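Local coordinates for protein L-hydantoinase (Arthrobacter aurescens, PDB 1GKR) that hydrolyses the cyclic amide bond of 5-substituted hydantoins, aryl derivatives in preference to alkyl ones, as a zinc-dependent homotetramer whose enantioselectivity depends on the substrate, at residues 64-69 against 107-112; 78-83 against 404-409; 179-184 against 234-239; 203-208 against 280-285; 386-391 against 426-431. All blocks are in the same frame, centred on the assembly; numbering follows the deposited sequence.

Contact 1 of 5, residues 64-69 against 107-112; sequences IDMDLK and LEKKKQ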
# COMPACT_ATOMS: atom_id res chain seq x y z
N ILE A 64 23.91 -34.18 -0.76
CA ILE A 64 23.09 -35.35 -0.46
C ILE A 64 23.84 -36.44 0.28
O ILE A 64 23.60 -36.66 1.47
CB ILE A 64 22.50 -35.98 -1.72
CG1 ILE A 64 21.83 -34.92 -2.60
CG2 ILE A 64 21.51 -37.08 -1.32
CD1 ILE A 64 20.42 -34.58 -2.20
N ASP A 65 24.73 -37.13 -0.45
CA ASP A 65 25.57 -38.20 0.09
C ASP A 65 24.76 -39.30 0.78
O ASP A 65 23.66 -39.65 0.35
CB ASP A 65 26.60 -37.62 1.06
CG ASP A 65 27.87 -38.48 1.20
OD1 ASP A 65 28.73 -38.42 0.29
OD2 ASP A 65 28.01 -39.19 2.22
N MET A 66 25.32 -39.84 1.86
CA MET A 66 24.69 -40.90 2.63
C MET A 66 24.36 -42.12 1.77
O MET A 66 25.11 -42.43 0.84
CB MET A 66 23.44 -40.37 3.33
CG MET A 66 23.74 -39.15 4.19
SD MET A 66 25.14 -39.39 5.33
CE MET A 66 24.26 -39.95 6.81
N ASP A 67 23.26 -42.81 2.05
CA ASP A 67 22.91 -44.00 1.28
C ASP A 67 22.76 -43.80 -0.22
O ASP A 67 22.73 -44.76 -0.99
CB ASP A 67 21.63 -44.65 1.83
CG ASP A 67 21.82 -45.25 3.22
OD1 ASP A 67 22.96 -45.23 3.74
OD2 ASP A 67 20.81 -45.73 3.79
N LEU A 68 22.69 -42.55 -0.64
CA LEU A 68 22.53 -42.26 -2.06
C LEU A 68 23.79 -41.64 -2.64
O LEU A 68 23.76 -41.08 -3.74
CB LEU A 68 21.37 -41.28 -2.25
CG LEU A 68 20.03 -41.68 -1.61
CD1 LEU A 68 19.03 -40.56 -1.82
CD2 LEU A 68 19.53 -42.99 -2.23
N LYS A 69 24.90 -41.75 -1.93
CA LYS A 69 26.11 -41.13 -2.41
C LYS A 69 26.56 -41.51 -3.82
O LYS A 69 27.11 -40.68 -4.54
CB LYS A 69 27.25 -41.33 -1.41
CG LYS A 69 27.88 -42.69 -1.39
CD LYS A 69 28.78 -42.85 -0.16
CE LYS A 69 27.95 -43.01 1.10
NZ LYS A 69 28.78 -43.09 2.34
N LEU A 107 23.23 -36.80 13.87
CA LEU A 107 24.53 -37.14 14.45
C LEU A 107 25.37 -37.98 13.49
O LEU A 107 26.60 -37.84 13.44
CB LEU A 107 24.37 -37.92 15.76
CG LEU A 107 24.36 -37.18 17.09
CD1 LEU A 107 24.76 -35.73 16.92
CD2 LEU A 107 22.99 -37.28 17.68
N GLU A 108 24.71 -38.86 12.74
CA GLU A 108 25.42 -39.71 11.81
C GLU A 108 25.96 -38.90 10.63
O GLU A 108 27.11 -39.09 10.23
CB GLU A 108 24.50 -40.83 11.31
CG GLU A 108 25.21 -41.93 10.51
CD GLU A 108 26.42 -42.52 11.24
OE1 GLU A 108 26.36 -42.69 12.49
OE2 GLU A 108 27.44 -42.83 10.57
N LYS A 109 25.13 -38.00 10.10
CA LYS A 109 25.56 -37.18 8.97
C LYS A 109 26.73 -36.28 9.38
O LYS A 109 27.65 -36.06 8.61
CB LYS A 109 24.40 -36.32 8.44
CG LYS A 109 24.76 -35.58 7.15
CD LYS A 109 23.71 -34.58 6.70
CE LYS A 109 22.67 -35.21 5.81
NZ LYS A 109 22.15 -34.23 4.82
N LYS A 110 26.69 -35.78 10.61
CA LYS A 110 27.74 -34.92 11.11
C LYS A 110 29.07 -35.65 11.18
O LYS A 110 30.13 -35.11 10.84
CB LYS A 110 27.36 -34.41 12.49
CG LYS A 110 28.45 -33.69 13.24
CD LYS A 110 27.84 -33.15 14.51
CE LYS A 110 28.87 -32.83 15.56
NZ LYS A 110 28.15 -32.45 16.81
N LYS A 111 29.01 -36.90 11.63
CA LYS A 111 30.18 -37.75 11.77
C LYS A 111 30.78 -37.97 10.39
O LYS A 111 31.97 -37.75 10.17
CB LYS A 111 29.76 -39.07 12.40
CG LYS A 111 30.87 -40.04 12.72
CD LYS A 111 30.25 -41.25 13.40
CE LYS A 111 31.09 -42.51 13.24
NZ LYS A 111 30.30 -43.71 13.69
N GLN A 112 29.94 -38.41 9.47
CA GLN A 112 30.37 -38.66 8.10
C GLN A 112 30.94 -37.42 7.42
O GLN A 112 32.07 -37.43 6.93
CB GLN A 112 29.18 -39.16 7.29
CG GLN A 112 28.65 -40.49 7.76
CD GLN A 112 29.30 -41.61 7.01
OE1 GLN A 112 30.53 -41.70 6.93
NE2 GLN A 112 28.47 -42.48 6.43
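Met-66 reaches from the loop to helix 103-116 and makes the closest approach with its terminal methyl. Met-66 CE lies 3.7 Å from Lys-109 CA and 4.0 Å from Lys-109 CB. Met-66 CE also comes within 4.3 Å of Glu-108 CG, and Met-66 SD is 4.4 Å from Gln-112 CG. CG is anti to the carbonyl carbon (chi1 -55°), and the chain then bends twice, which brings the methyl onto the helix backbone. Lys-69 crosses Gln-112 at about a right angle. Lys-69 NZ stands 4.1 Å from Gln-112 NE2; both are donors, so the two are neighbours and not a bonded pair. The charge of Lys-69 has a long salt bridge to Asp-65 OD2. No hydrogen bond joins the two segments directly.

The next shell fixes the loop. Met-66 N donates to Asp-65 OD2 at 2.8 Å, from above the carboxylate plane. Arg-116, further along the helix, forms a salt bridge to the same OD2 and a weak hydrogen bond to Gln-112 OE1. Asp-65 OD1 takes Phe-75 N. Within the loop, Lys-69 N bonds to Met-66 O at 2.9 Å. Ile-64 is held at N by Glu-92 and at O by Thr-96.

This loop follows strand 51-62, which carries the zinc ligands His-60 and His-62. The arrangement is that of a TIM-barrel amidohydrolase, with the loop after the first metal-binding strand resting on an outer helix.

Contact 2 of 5, residues 78-83 against 404-409; sequences DSESAA and QFRSLH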
# COMPACT_ATOMS: atom_id res chain seq x y z
N ASP A 78 32.25 -33.50 -4.35
CA ASP A 78 31.61 -32.20 -4.50
C ASP A 78 32.24 -31.10 -3.64
O ASP A 78 32.28 -29.94 -4.05
CB ASP A 78 30.12 -32.32 -4.19
CG ASP A 78 29.42 -33.27 -5.13
OD1 ASP A 78 29.89 -34.42 -5.25
OD2 ASP A 78 28.41 -32.88 -5.74
N SER A 79 32.73 -31.45 -2.45
CA SER A 79 33.34 -30.41 -1.64
C SER A 79 34.61 -29.89 -2.34
O SER A 79 35.11 -28.82 -2.02
CB SER A 79 33.63 -30.92 -0.22
OG SER A 79 34.80 -31.70 -0.15
N GLU A 80 35.13 -30.64 -3.30
CA GLU A 80 36.31 -30.14 -4.01
C GLU A 80 35.83 -29.07 -4.99
O GLU A 80 36.56 -28.13 -5.28
CB GLU A 80 37.03 -31.26 -4.77
CG GLU A 80 37.73 -32.25 -3.87
CD GLU A 80 38.90 -32.93 -4.57
OE1 GLU A 80 38.94 -32.89 -5.81
OE2 GLU A 80 39.77 -33.50 -3.87
N SER A 81 34.61 -29.23 -5.50
CA SER A 81 34.06 -28.24 -6.41
C SER A 81 33.89 -26.94 -5.64
O SER A 81 34.15 -25.86 -6.18
CB SER A 81 32.69 -28.68 -6.94
OG SER A 81 32.82 -29.58 -8.02
N ALA A 82 33.45 -27.04 -4.39
CA ALA A 82 33.28 -25.86 -3.56
C ALA A 82 34.64 -25.18 -3.41
O ALA A 82 34.79 -24.00 -3.70
CB ALA A 82 32.74 -26.25 -2.19
N ALA A 83 35.63 -25.95 -2.98
CA ALA A 83 36.97 -25.41 -2.79
C ALA A 83 37.47 -24.64 -4.00
O ALA A 83 37.94 -23.52 -3.85
CB ALA A 83 37.94 -26.51 -2.45
N GLN A 404 35.20 -31.14 -16.40
CA GLN A 404 36.34 -30.93 -15.52
C GLN A 404 35.90 -30.80 -14.06
O GLN A 404 36.73 -30.70 -13.16
CB GLN A 404 37.11 -29.68 -15.92
CG GLN A 404 37.76 -29.77 -17.29
CD GLN A 404 38.55 -31.06 -17.45
OE1 GLN A 404 39.48 -31.34 -16.69
NE2 GLN A 404 38.18 -31.86 -18.46
N PHE A 405 34.58 -30.79 -13.84
CA PHE A 405 34.03 -30.67 -12.49
C PHE A 405 34.61 -31.72 -11.57
O PHE A 405 34.81 -32.87 -11.96
CB PHE A 405 32.51 -30.83 -12.52
CG PHE A 405 31.77 -29.59 -12.92
CD1 PHE A 405 32.45 -28.47 -13.41
CD2 PHE A 405 30.38 -29.54 -12.82
CE1 PHE A 405 31.76 -27.33 -13.79
CE2 PHE A 405 29.68 -28.40 -13.21
CZ PHE A 405 30.37 -27.29 -13.70
N ARG A 406 34.86 -31.32 -10.33
CA ARG A 406 35.42 -32.23 -9.34
C ARG A 406 34.33 -33.05 -8.65
O ARG A 406 34.61 -34.03 -7.97
CB ARG A 406 36.20 -31.42 -8.32
CG ARG A 406 37.10 -30.38 -8.97
CD ARG A 406 38.25 -31.06 -9.65
NE ARG A 406 39.06 -31.78 -8.66
CZ ARG A 406 39.65 -32.95 -8.88
NH1 ARG A 406 39.52 -33.56 -10.06
NH2 ARG A 406 40.38 -33.51 -7.92
N SER A 407 33.08 -32.64 -8.83
CA SER A 407 31.95 -33.31 -8.20
C SER A 407 31.63 -34.67 -8.82
O SER A 407 32.19 -35.04 -9.85
CB SER A 407 30.71 -32.43 -8.28
OG SER A 407 30.38 -32.16 -9.63
N LEU A 408 30.71 -35.40 -8.18
CA LEU A 408 30.31 -36.70 -8.69
C LEU A 408 29.76 -36.58 -10.10
O LEU A 408 30.17 -37.31 -10.99
CB LEU A 408 29.25 -37.34 -7.79
CG LEU A 408 28.81 -38.70 -8.33
CD1 LEU A 408 29.99 -39.66 -8.24
CD2 LEU A 408 27.60 -39.24 -7.56
N HIS A 409 28.84 -35.65 -10.31
CA HIS A 409 28.29 -35.46 -11.64
C HIS A 409 29.06 -34.44 -12.46
O HIS A 409 29.66 -33.51 -11.91
CB HIS A 409 26.82 -35.09 -11.55
CG HIS A 409 25.96 -36.24 -11.13
ND1 HIS A 409 25.91 -37.42 -11.84
CD2 HIS A 409 25.16 -36.41 -10.05
CE1 HIS A 409 25.13 -38.27 -11.21
NE2 HIS A 409 24.66 -37.69 -10.12
O HOH W 1 27.39 -34.55 -7.81
O HOH W 2 37.33 -34.92 -6.92
O HOH W 3 30.08 -29.42 -9.41
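Helix 75-85 follows the metal-binding strand 51-62 and its loop, and it meets the loop 404-409 through Asp-78, Glu-80 and Ser-81. Asp-78 accepts Leu-408 N on OD1 at 3.2 Å. The N-H comes in from above the carboxylate plane, 48° out of it, and the bond itself is nearly straight. Asp-78 OD1 also takes Arg-74 N, and OD2 takes His-313 NE2. The carboxylate thus bridges loop 404-409 and His-313, the neighbour in sequence of the zinc ligand Asp-312. Ser-407 CB packs against it, 3.5 Å from Asp-78 OD2.

The contact brings together parts of the amidohydrolase fold more than 300 residues apart: an early helix of the barrel and a late loop between strands 398-399 and 418-428. Waters bridge the two segments. One joins Asp-78 OD2 and His-409 N, and another links Ser-81 OG to Ser-407 OG. Ser-81 OG is also bonded to Glu-339, which takes Arg-406 N as well.

Arg-406 bends at chi2 and chi3, which brings NH2 to Glu-80. Arg-406 NH2 lies 2.6 Å from Glu-80 OE1 in a salt bridge. Its hydrogen bond is weak, bent to 120°, and the two planes are 36° apart. A third water joins Glu-80 OE1 to Arg-406 O. Glu-80 OE2 forms a second salt bridge, to Lys-118.

Contact 3 of 5, residues 179-184 against 234-239; sequences VIVVHA and RLIVLH. With ZN (zinc ion), chain E.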
# COMPACT_ATOMS: atom_id res chain seq x y z
N VAL A 179 16.46 -20.86 12.71
CA VAL A 179 16.08 -20.29 11.43
C VAL A 179 15.31 -21.36 10.67
O VAL A 179 15.64 -22.54 10.78
CB VAL A 179 17.33 -19.94 10.58
CG1 VAL A 179 16.91 -19.31 9.25
CG2 VAL A 179 18.23 -19.03 11.35
N ILE A 180 14.28 -20.97 9.94
CA ILE A 180 13.52 -21.92 9.14
C ILE A 180 13.56 -21.39 7.70
O ILE A 180 13.33 -20.21 7.46
CB ILE A 180 12.05 -22.04 9.59
CG1 ILE A 180 11.30 -22.99 8.65
CG2 ILE A 180 11.38 -20.70 9.57
CD1 ILE A 180 11.76 -24.43 8.76
N VAL A 181 13.90 -22.26 6.75
CA VAL A 181 13.91 -21.85 5.36
C VAL A 181 12.86 -22.74 4.73
O VAL A 181 12.66 -23.86 5.18
CB VAL A 181 15.30 -22.08 4.70
CG1 VAL A 181 16.37 -21.41 5.51
CG2 VAL A 181 15.61 -23.55 4.56
N VAL A 182 12.17 -22.25 3.71
CA VAL A 182 11.14 -23.08 3.08
C VAL A 182 11.22 -22.99 1.57
O VAL A 182 11.77 -22.04 1.02
CB VAL A 182 9.70 -22.64 3.47
CG1 VAL A 182 9.59 -22.47 4.95
CG2 VAL A 182 9.34 -21.37 2.78
N HIS A 183 10.68 -24.01 0.92
CA HIS A 183 10.60 -24.05 -0.53
C HIS A 183 9.14 -23.62 -0.72
O HIS A 183 8.22 -24.37 -0.37
CB HIS A 183 10.81 -25.47 -1.06
CG HIS A 183 10.61 -25.60 -2.54
ND1 HIS A 183 11.63 -25.97 -3.39
CD2 HIS A 183 9.52 -25.40 -3.31
CE1 HIS A 183 11.18 -25.99 -4.63
NE2 HIS A 183 9.90 -25.65 -4.61
N ALA A 184 8.92 -22.43 -1.23
CA ALA A 184 7.54 -21.97 -1.36
C ALA A 184 6.87 -22.08 -2.71
O ALA A 184 7.10 -21.27 -3.60
CB ALA A 184 7.42 -20.54 -0.85
N ARG A 234 12.63 -16.46 12.49
CA ARG A 234 13.43 -15.95 11.37
C ARG A 234 13.13 -16.88 10.20
O ARG A 234 13.27 -18.10 10.30
CB ARG A 234 14.92 -15.98 11.70
CG ARG A 234 15.67 -14.94 10.91
CD ARG A 234 17.13 -15.24 10.77
NE ARG A 234 17.97 -14.80 11.88
CZ ARG A 234 18.06 -13.54 12.31
NH1 ARG A 234 17.35 -12.59 11.74
NH2 ARG A 234 18.92 -13.24 13.27
N LEU A 235 12.71 -16.30 9.08
CA LEU A 235 12.35 -17.06 7.90
C LEU A 235 13.12 -16.65 6.65
O LEU A 235 13.26 -15.46 6.37
CB LEU A 235 10.86 -16.86 7.64
CG LEU A 235 10.38 -17.30 6.26
CD1 LEU A 235 10.51 -18.80 6.16
CD2 LEU A 235 8.93 -16.90 6.03
N ILE A 236 13.61 -17.61 5.90
CA ILE A 236 14.30 -17.28 4.66
C ILE A 236 13.58 -17.99 3.55
O ILE A 236 13.49 -19.21 3.58
CB ILE A 236 15.74 -17.79 4.60
CG1 ILE A 236 16.60 -17.15 5.68
CG2 ILE A 236 16.32 -17.48 3.23
CD1 ILE A 236 18.04 -17.65 5.66
N VAL A 237 13.05 -17.27 2.57
CA VAL A 237 12.40 -17.96 1.46
C VAL A 237 13.50 -18.31 0.46
O VAL A 237 14.18 -17.43 -0.07
CB VAL A 237 11.35 -17.08 0.79
CG1 VAL A 237 10.74 -17.82 -0.40
CG2 VAL A 237 10.28 -16.71 1.81
N LEU A 238 13.68 -19.61 0.23
CA LEU A 238 14.71 -20.13 -0.67
C LEU A 238 14.39 -19.89 -2.12
O LEU A 238 13.23 -19.67 -2.49
CB LEU A 238 14.88 -21.63 -0.44
CG LEU A 238 15.31 -22.07 0.96
CD1 LEU A 238 15.20 -23.57 1.07
CD2 LEU A 238 16.73 -21.62 1.21
N HIS A 239 15.44 -19.93 -2.94
CA HIS A 239 15.35 -19.73 -4.39
C HIS A 239 14.09 -19.07 -4.91
O HIS A 239 13.20 -19.75 -5.43
CB HIS A 239 15.51 -21.06 -5.11
CG HIS A 239 14.70 -22.16 -4.50
ND1 HIS A 239 13.40 -21.97 -4.08
CD2 HIS A 239 14.99 -23.45 -4.25
CE1 HIS A 239 12.93 -23.10 -3.60
NE2 HIS A 239 13.87 -24.02 -3.69
ZN ZN E . 13.66 -26.26 -3.35
O HOH W 4 10.97 -21.06 -2.34
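Ile-180 N donates to Arg-234 O at 3.1 Å, and Ile-236 N to Ile-180 O at 3.0 Å. These backbone bonds join the parallel strands 179-182 and 234-237. Val-182 N to Ile-236 O is weak, and Leu-238 N to Val-182 O (3.2 Å) continues the pairing. A water bridges Ala-184 N and Leu-238 O.

Apolar contacts line both faces. Val-181 and Ile-236 lie side by side, Val-181 CG1 to Ile-236 CB 3.8 Å. On the other face Leu-235 CD1 meets Ile-180 CG2 and Val-182 CG1. Leu-238 crosses Val-181, Leu-238 CD1 to Val-181 CG2 3.5 Å. With an alanine here, a gap would probably open beside Val-181, which would lose the branched end now lying against it.

The metal draws the two imidazoles together. His-183 ND1 and His-239 NE2, 3.0 Å apart, bind the same zinc, the latter at 2.3 Å. The edge of His-239 is turned to the face of His-183, planes at 77°. Glu-185 holds His-183 NE2, and the carbamylated Lys-147 also binds this zinc. Neighbouring barrel strands thus supply paired ligands of the second zinc, one half of the binuclear zinc centre.

Contact 4 of 5, residues 203-208 against 280-285; sequences KDMAAY and PYMKVA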
# COMPACT_ATOMS: atom_id res chain seq x y z
N LYS A 203 4.90 -31.08 -23.57
CA LYS A 203 6.05 -31.86 -23.13
C LYS A 203 7.31 -31.00 -23.16
O LYS A 203 8.41 -31.49 -22.97
CB LYS A 203 6.26 -33.08 -24.03
CG LYS A 203 5.20 -34.16 -23.91
CD LYS A 203 5.52 -35.34 -24.82
CE LYS A 203 4.58 -36.52 -24.58
NZ LYS A 203 4.89 -37.69 -25.48
N ASP A 204 7.09 -29.70 -23.42
CA ASP A 204 8.10 -28.64 -23.50
C ASP A 204 8.79 -28.31 -22.19
O ASP A 204 8.47 -28.84 -21.14
CB ASP A 204 7.43 -27.31 -23.87
CG ASP A 204 7.24 -27.13 -25.31
OD1 ASP A 204 8.23 -27.29 -26.07
OD2 ASP A 204 6.10 -26.79 -25.69
N MET A 205 9.73 -27.38 -22.29
CA MET A 205 10.39 -26.85 -21.11
C MET A 205 9.38 -25.73 -20.83
O MET A 205 9.10 -25.39 -19.67
CB MET A 205 11.75 -26.26 -21.45
CG MET A 205 12.90 -27.15 -21.05
SD MET A 205 12.80 -27.66 -19.32
CE MET A 205 13.41 -26.19 -18.50
N ALA A 206 8.83 -25.18 -21.91
CA ALA A 206 7.83 -24.13 -21.81
C ALA A 206 6.63 -24.68 -21.07
O ALA A 206 6.05 -24.02 -20.21
CB ALA A 206 7.43 -23.68 -23.18
N ALA A 207 6.24 -25.90 -21.42
CA ALA A 207 5.11 -26.54 -20.77
C ALA A 207 5.38 -26.70 -19.27
O ALA A 207 4.49 -26.55 -18.43
CB ALA A 207 4.85 -27.89 -21.41
N TYR A 208 6.63 -27.02 -18.94
CA TYR A 208 7.02 -27.20 -17.56
C TYR A 208 6.83 -25.89 -16.79
O TYR A 208 6.09 -25.85 -15.80
CB TYR A 208 8.48 -27.64 -17.48
CG TYR A 208 9.03 -27.58 -16.08
CD1 TYR A 208 8.46 -28.33 -15.06
CD2 TYR A 208 10.09 -26.74 -15.77
CE1 TYR A 208 8.92 -28.23 -13.75
CE2 TYR A 208 10.57 -26.64 -14.46
CZ TYR A 208 9.98 -27.38 -13.46
OH TYR A 208 10.44 -27.29 -12.17
N PRO A 280 16.51 -29.89 -20.40
CA PRO A 280 16.37 -30.43 -19.04
C PRO A 280 17.46 -30.07 -18.05
O PRO A 280 17.26 -30.19 -16.85
CB PRO A 280 16.28 -31.94 -19.28
CG PRO A 280 17.14 -32.14 -20.49
CD PRO A 280 16.76 -30.96 -21.38
N TYR A 281 18.61 -29.63 -18.53
CA TYR A 281 19.70 -29.29 -17.63
C TYR A 281 19.48 -27.95 -16.95
O TYR A 281 20.27 -27.49 -16.14
CB TYR A 281 21.02 -29.29 -18.41
CG TYR A 281 21.40 -30.70 -18.79
CD1 TYR A 281 21.77 -31.61 -17.80
CD2 TYR A 281 21.28 -31.15 -20.10
CE1 TYR A 281 22.01 -32.95 -18.11
CE2 TYR A 281 21.52 -32.49 -20.43
CZ TYR A 281 21.88 -33.38 -19.42
OH TYR A 281 22.10 -34.70 -19.71
N MET A 282 18.35 -27.35 -17.28
CA MET A 282 17.96 -26.06 -16.76
C MET A 282 16.65 -26.25 -16.00
O MET A 282 16.10 -25.30 -15.45
CB MET A 282 17.75 -25.14 -17.95
CG MET A 282 17.18 -23.81 -17.62
SD MET A 282 16.44 -23.11 -19.09
CE MET A 282 17.56 -23.64 -20.27
N LYS A 283 16.15 -27.48 -15.99
CA LYS A 283 14.90 -27.75 -15.29
C LYS A 283 15.16 -27.76 -13.80
O LYS A 283 15.80 -28.67 -13.27
CB LYS A 283 14.32 -29.10 -15.69
CG LYS A 283 12.97 -29.33 -15.07
CD LYS A 283 12.40 -30.66 -15.47
CE LYS A 283 11.13 -30.94 -14.71
NZ LYS A 283 10.64 -32.30 -15.01
N VAL A 284 14.64 -26.74 -13.12
CA VAL A 284 14.84 -26.62 -11.69
C VAL A 284 13.51 -26.16 -11.07
O VAL A 284 12.58 -25.80 -11.80
CB VAL A 284 16.01 -25.63 -11.46
CG1 VAL A 284 15.51 -24.22 -11.54
CG2 VAL A 284 16.71 -25.93 -10.16
N ALA A 285 13.38 -26.19 -9.75
CA ALA A 285 12.12 -25.76 -9.13
C ALA A 285 12.38 -24.84 -7.97
O ALA A 285 13.12 -25.21 -7.05
CB ALA A 285 11.34 -26.94 -8.64
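Tyr-208 lays one ring face on the extended aliphatic chain of Lys-283. CE of Lys-283 lies 3.8 Å from the Tyr-208 ring centroid, a CH-pi contact, and 3.6 Å from Tyr-208 CE1. CG of Lys-283 lies over the other side of the same face, 3.7 Å from Tyr-208 CE2. The charged NZ of Lys-283 sits off-centre, 5.0 Å from the centroid, in a cation-pi pair. That NZ is also hydrogen-bonded to Ala-331 O and Val-328 O, so the lysine is fixed from beyond the ring.

Helix 205-211 and loop 280-285 both belong to connections between successive strands of the barrel. The loop runs on to Ala-285, next to the zinc ligand His-183. Tyr-208 OH donates to Val-284 O at 2.6 Å, from 54° above the carbonyl plane. CG of Tyr-208 is anti to N (chi1 169°), which carries the ring across to the loop. A phenylalanine would probably keep the stack on Lys-283 but leave Val-284 O without this donor.

Met-205 adds a second contact one turn earlier. Its chain bends at chi2 and chi3, and Met-205 CE comes 3.9 Å from Lys-283 CA and 4.4 Å from Met-282 SD.

Contact 5 of 5, residues 386-391 against 426-431; sequences DADLLI and TMVRGT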
# COMPACT_ATOMS: atom_id res chain seq x y z
N ASP A 386 37.68 -16.72 11.27
CA ASP A 386 38.50 -17.76 10.68
C ASP A 386 39.11 -17.12 9.44
O ASP A 386 38.45 -16.36 8.73
CB ASP A 386 37.66 -18.96 10.23
CG ASP A 386 37.13 -19.78 11.39
OD1 ASP A 386 37.56 -19.54 12.54
OD2 ASP A 386 36.28 -20.67 11.15
N ALA A 387 40.38 -17.40 9.17
CA ALA A 387 41.02 -16.83 8.00
C ALA A 387 40.54 -17.54 6.74
O ALA A 387 41.21 -18.44 6.23
CB ALA A 387 42.55 -16.95 8.13
N ASP A 388 39.36 -17.17 6.25
CA ASP A 388 38.83 -17.78 5.03
C ASP A 388 38.82 -16.73 3.91
O ASP A 388 37.95 -15.88 3.88
CB ASP A 388 37.40 -18.30 5.27
CG ASP A 388 37.36 -19.47 6.26
OD1 ASP A 388 38.42 -19.87 6.77
OD2 ASP A 388 36.25 -19.99 6.54
N LEU A 389 39.80 -16.78 3.01
CA LEU A 389 39.84 -15.81 1.93
C LEU A 389 39.89 -16.44 0.58
O LEU A 389 40.10 -17.63 0.41
CB LEU A 389 41.08 -14.91 1.95
CG LEU A 389 42.14 -14.62 3.00
CD1 LEU A 389 41.79 -15.19 4.34
CD2 LEU A 389 43.43 -15.17 2.50
N LEU A 390 39.75 -15.56 -0.39
CA LEU A 390 39.81 -15.89 -1.79
C LEU A 390 40.62 -14.75 -2.42
O LEU A 390 40.36 -13.58 -2.15
CB LEU A 390 38.42 -15.91 -2.43
CG LEU A 390 37.29 -16.79 -1.86
CD1 LEU A 390 36.09 -16.78 -2.81
CD2 LEU A 390 37.79 -18.20 -1.68
N ILE A 391 41.63 -15.09 -3.20
CA ILE A 391 42.36 -14.06 -3.91
C ILE A 391 41.67 -14.15 -5.27
O ILE A 391 41.59 -15.23 -5.86
CB ILE A 391 43.86 -14.38 -4.04
CG1 ILE A 391 44.52 -14.32 -2.67
CG2 ILE A 391 44.52 -13.38 -4.98
CD1 ILE A 391 46.01 -14.60 -2.67
N THR A 426 42.12 -20.24 -2.64
CA THR A 426 41.09 -20.23 -1.65
C THR A 426 41.63 -20.92 -0.42
O THR A 426 42.23 -21.99 -0.52
CB THR A 426 39.77 -20.91 -2.16
OG1 THR A 426 39.35 -21.91 -1.23
CG2 THR A 426 39.96 -21.50 -3.53
N MET A 427 41.50 -20.26 0.73
CA MET A 427 41.99 -20.85 1.96
C MET A 427 40.94 -20.80 3.04
O MET A 427 40.13 -19.87 3.11
CB MET A 427 43.26 -20.15 2.45
CG MET A 427 43.11 -18.76 3.04
SD MET A 427 44.47 -18.31 4.20
CE MET A 427 45.84 -18.07 3.10
N VAL A 428 40.94 -21.84 3.88
CA VAL A 428 40.02 -21.86 5.00
C VAL A 428 40.86 -22.09 6.25
O VAL A 428 41.77 -22.92 6.26
CB VAL A 428 38.88 -22.93 4.84
CG1 VAL A 428 38.98 -23.58 3.50
CG2 VAL A 428 38.91 -23.92 5.98
N ARG A 429 40.55 -21.30 7.28
CA ARG A 429 41.26 -21.35 8.55
C ARG A 429 42.78 -21.30 8.39
O ARG A 429 43.53 -22.08 9.00
CB ARG A 429 40.81 -22.57 9.34
CG ARG A 429 39.45 -22.38 9.97
CD ARG A 429 38.93 -23.63 10.65
NE ARG A 429 38.61 -24.68 9.69
CZ ARG A 429 39.40 -25.71 9.41
NH1 ARG A 429 40.56 -25.84 10.03
NH2 ARG A 429 39.03 -26.61 8.51
N GLY A 430 43.23 -20.38 7.56
CA GLY A 430 44.65 -20.21 7.36
C GLY A 430 45.39 -21.19 6.47
O GLY A 430 46.61 -21.07 6.34
N THR A 431 44.72 -22.17 5.87
CA THR A 431 45.50 -23.07 5.03
C THR A 431 44.96 -23.11 3.59
O THR A 431 43.74 -23.11 3.37
CB THR A 431 45.63 -24.50 5.67
OG1 THR A 431 44.90 -25.45 4.90
CG2 THR A 431 45.12 -24.50 7.12
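The carboxylate of Asp-386 and the guanidinium of Arg-429 do not pair; their planes are 86° apart. The two side chains run side by side, and the carboxylate meets the aliphatic part of the arginine, Asp-386 CG to Arg-429 CG 3.8 Å. Each charge has its mate outside: Asp-386 OD2 in Lys-378, Arg-429 NE in Asp-120. Arg-429 also forms a cation-pi pair with Phe-445. The second carboxylate, Asp-388, is met nearly end-on by Arg-429 N, 2.6 Å from Asp-388 OD1. Its OD2 forms a salt bridge with Lys-378.

Antiparallel pairing of strands 389-393 and 418-428 continues from here. Met-427 N donates to Leu-389 O at 3.0 Å, while the return bond, Leu-389 N to Met-427 O, is weak. Leu-389 CD2 lies against Met-427 CG at 3.6 Å. On the other face Leu-390 CD2 touches Thr-426 CB.

A type I' turn from Val-428 to Thr-431 links strand 418-428 to strand 431-435. Gly-430 N in it donates to Ala-387 O at 3.1 Å, with Ala-387 at the centre of an inverse gamma turn. The Asp-388 side chain and the Ala-387 carbonyl thus hold successive amides of the hairpin turn. Lys-378, in salt bridges with both aspartates, probably offsets part of their negative charge.

Overall arrangement
From the N terminus, contact 1 opens just after strand 51-62 and contact 2 on the next helix. Contact 1 closes first, on helix 103-116, so the two cross. They touch, Lys-69 against Leu-408. Contacts 3 and 4 follow, both nested inside the long loop that contact 2 closes. They cross each other, and Ala-285 of contact 4 packs on the two histidines of contact 3. Contact 5 opens at 386-391, before contact 2 closes at 404-409, and closes at 426-431, so these also cross; Ala-83 meets Thr-426. Contacts 3 and 4 reach the zinc site; 1 and 2 tie the loop and helix after strand 51-62 to an outer helix and a late loop. Contact 5 joins late strands.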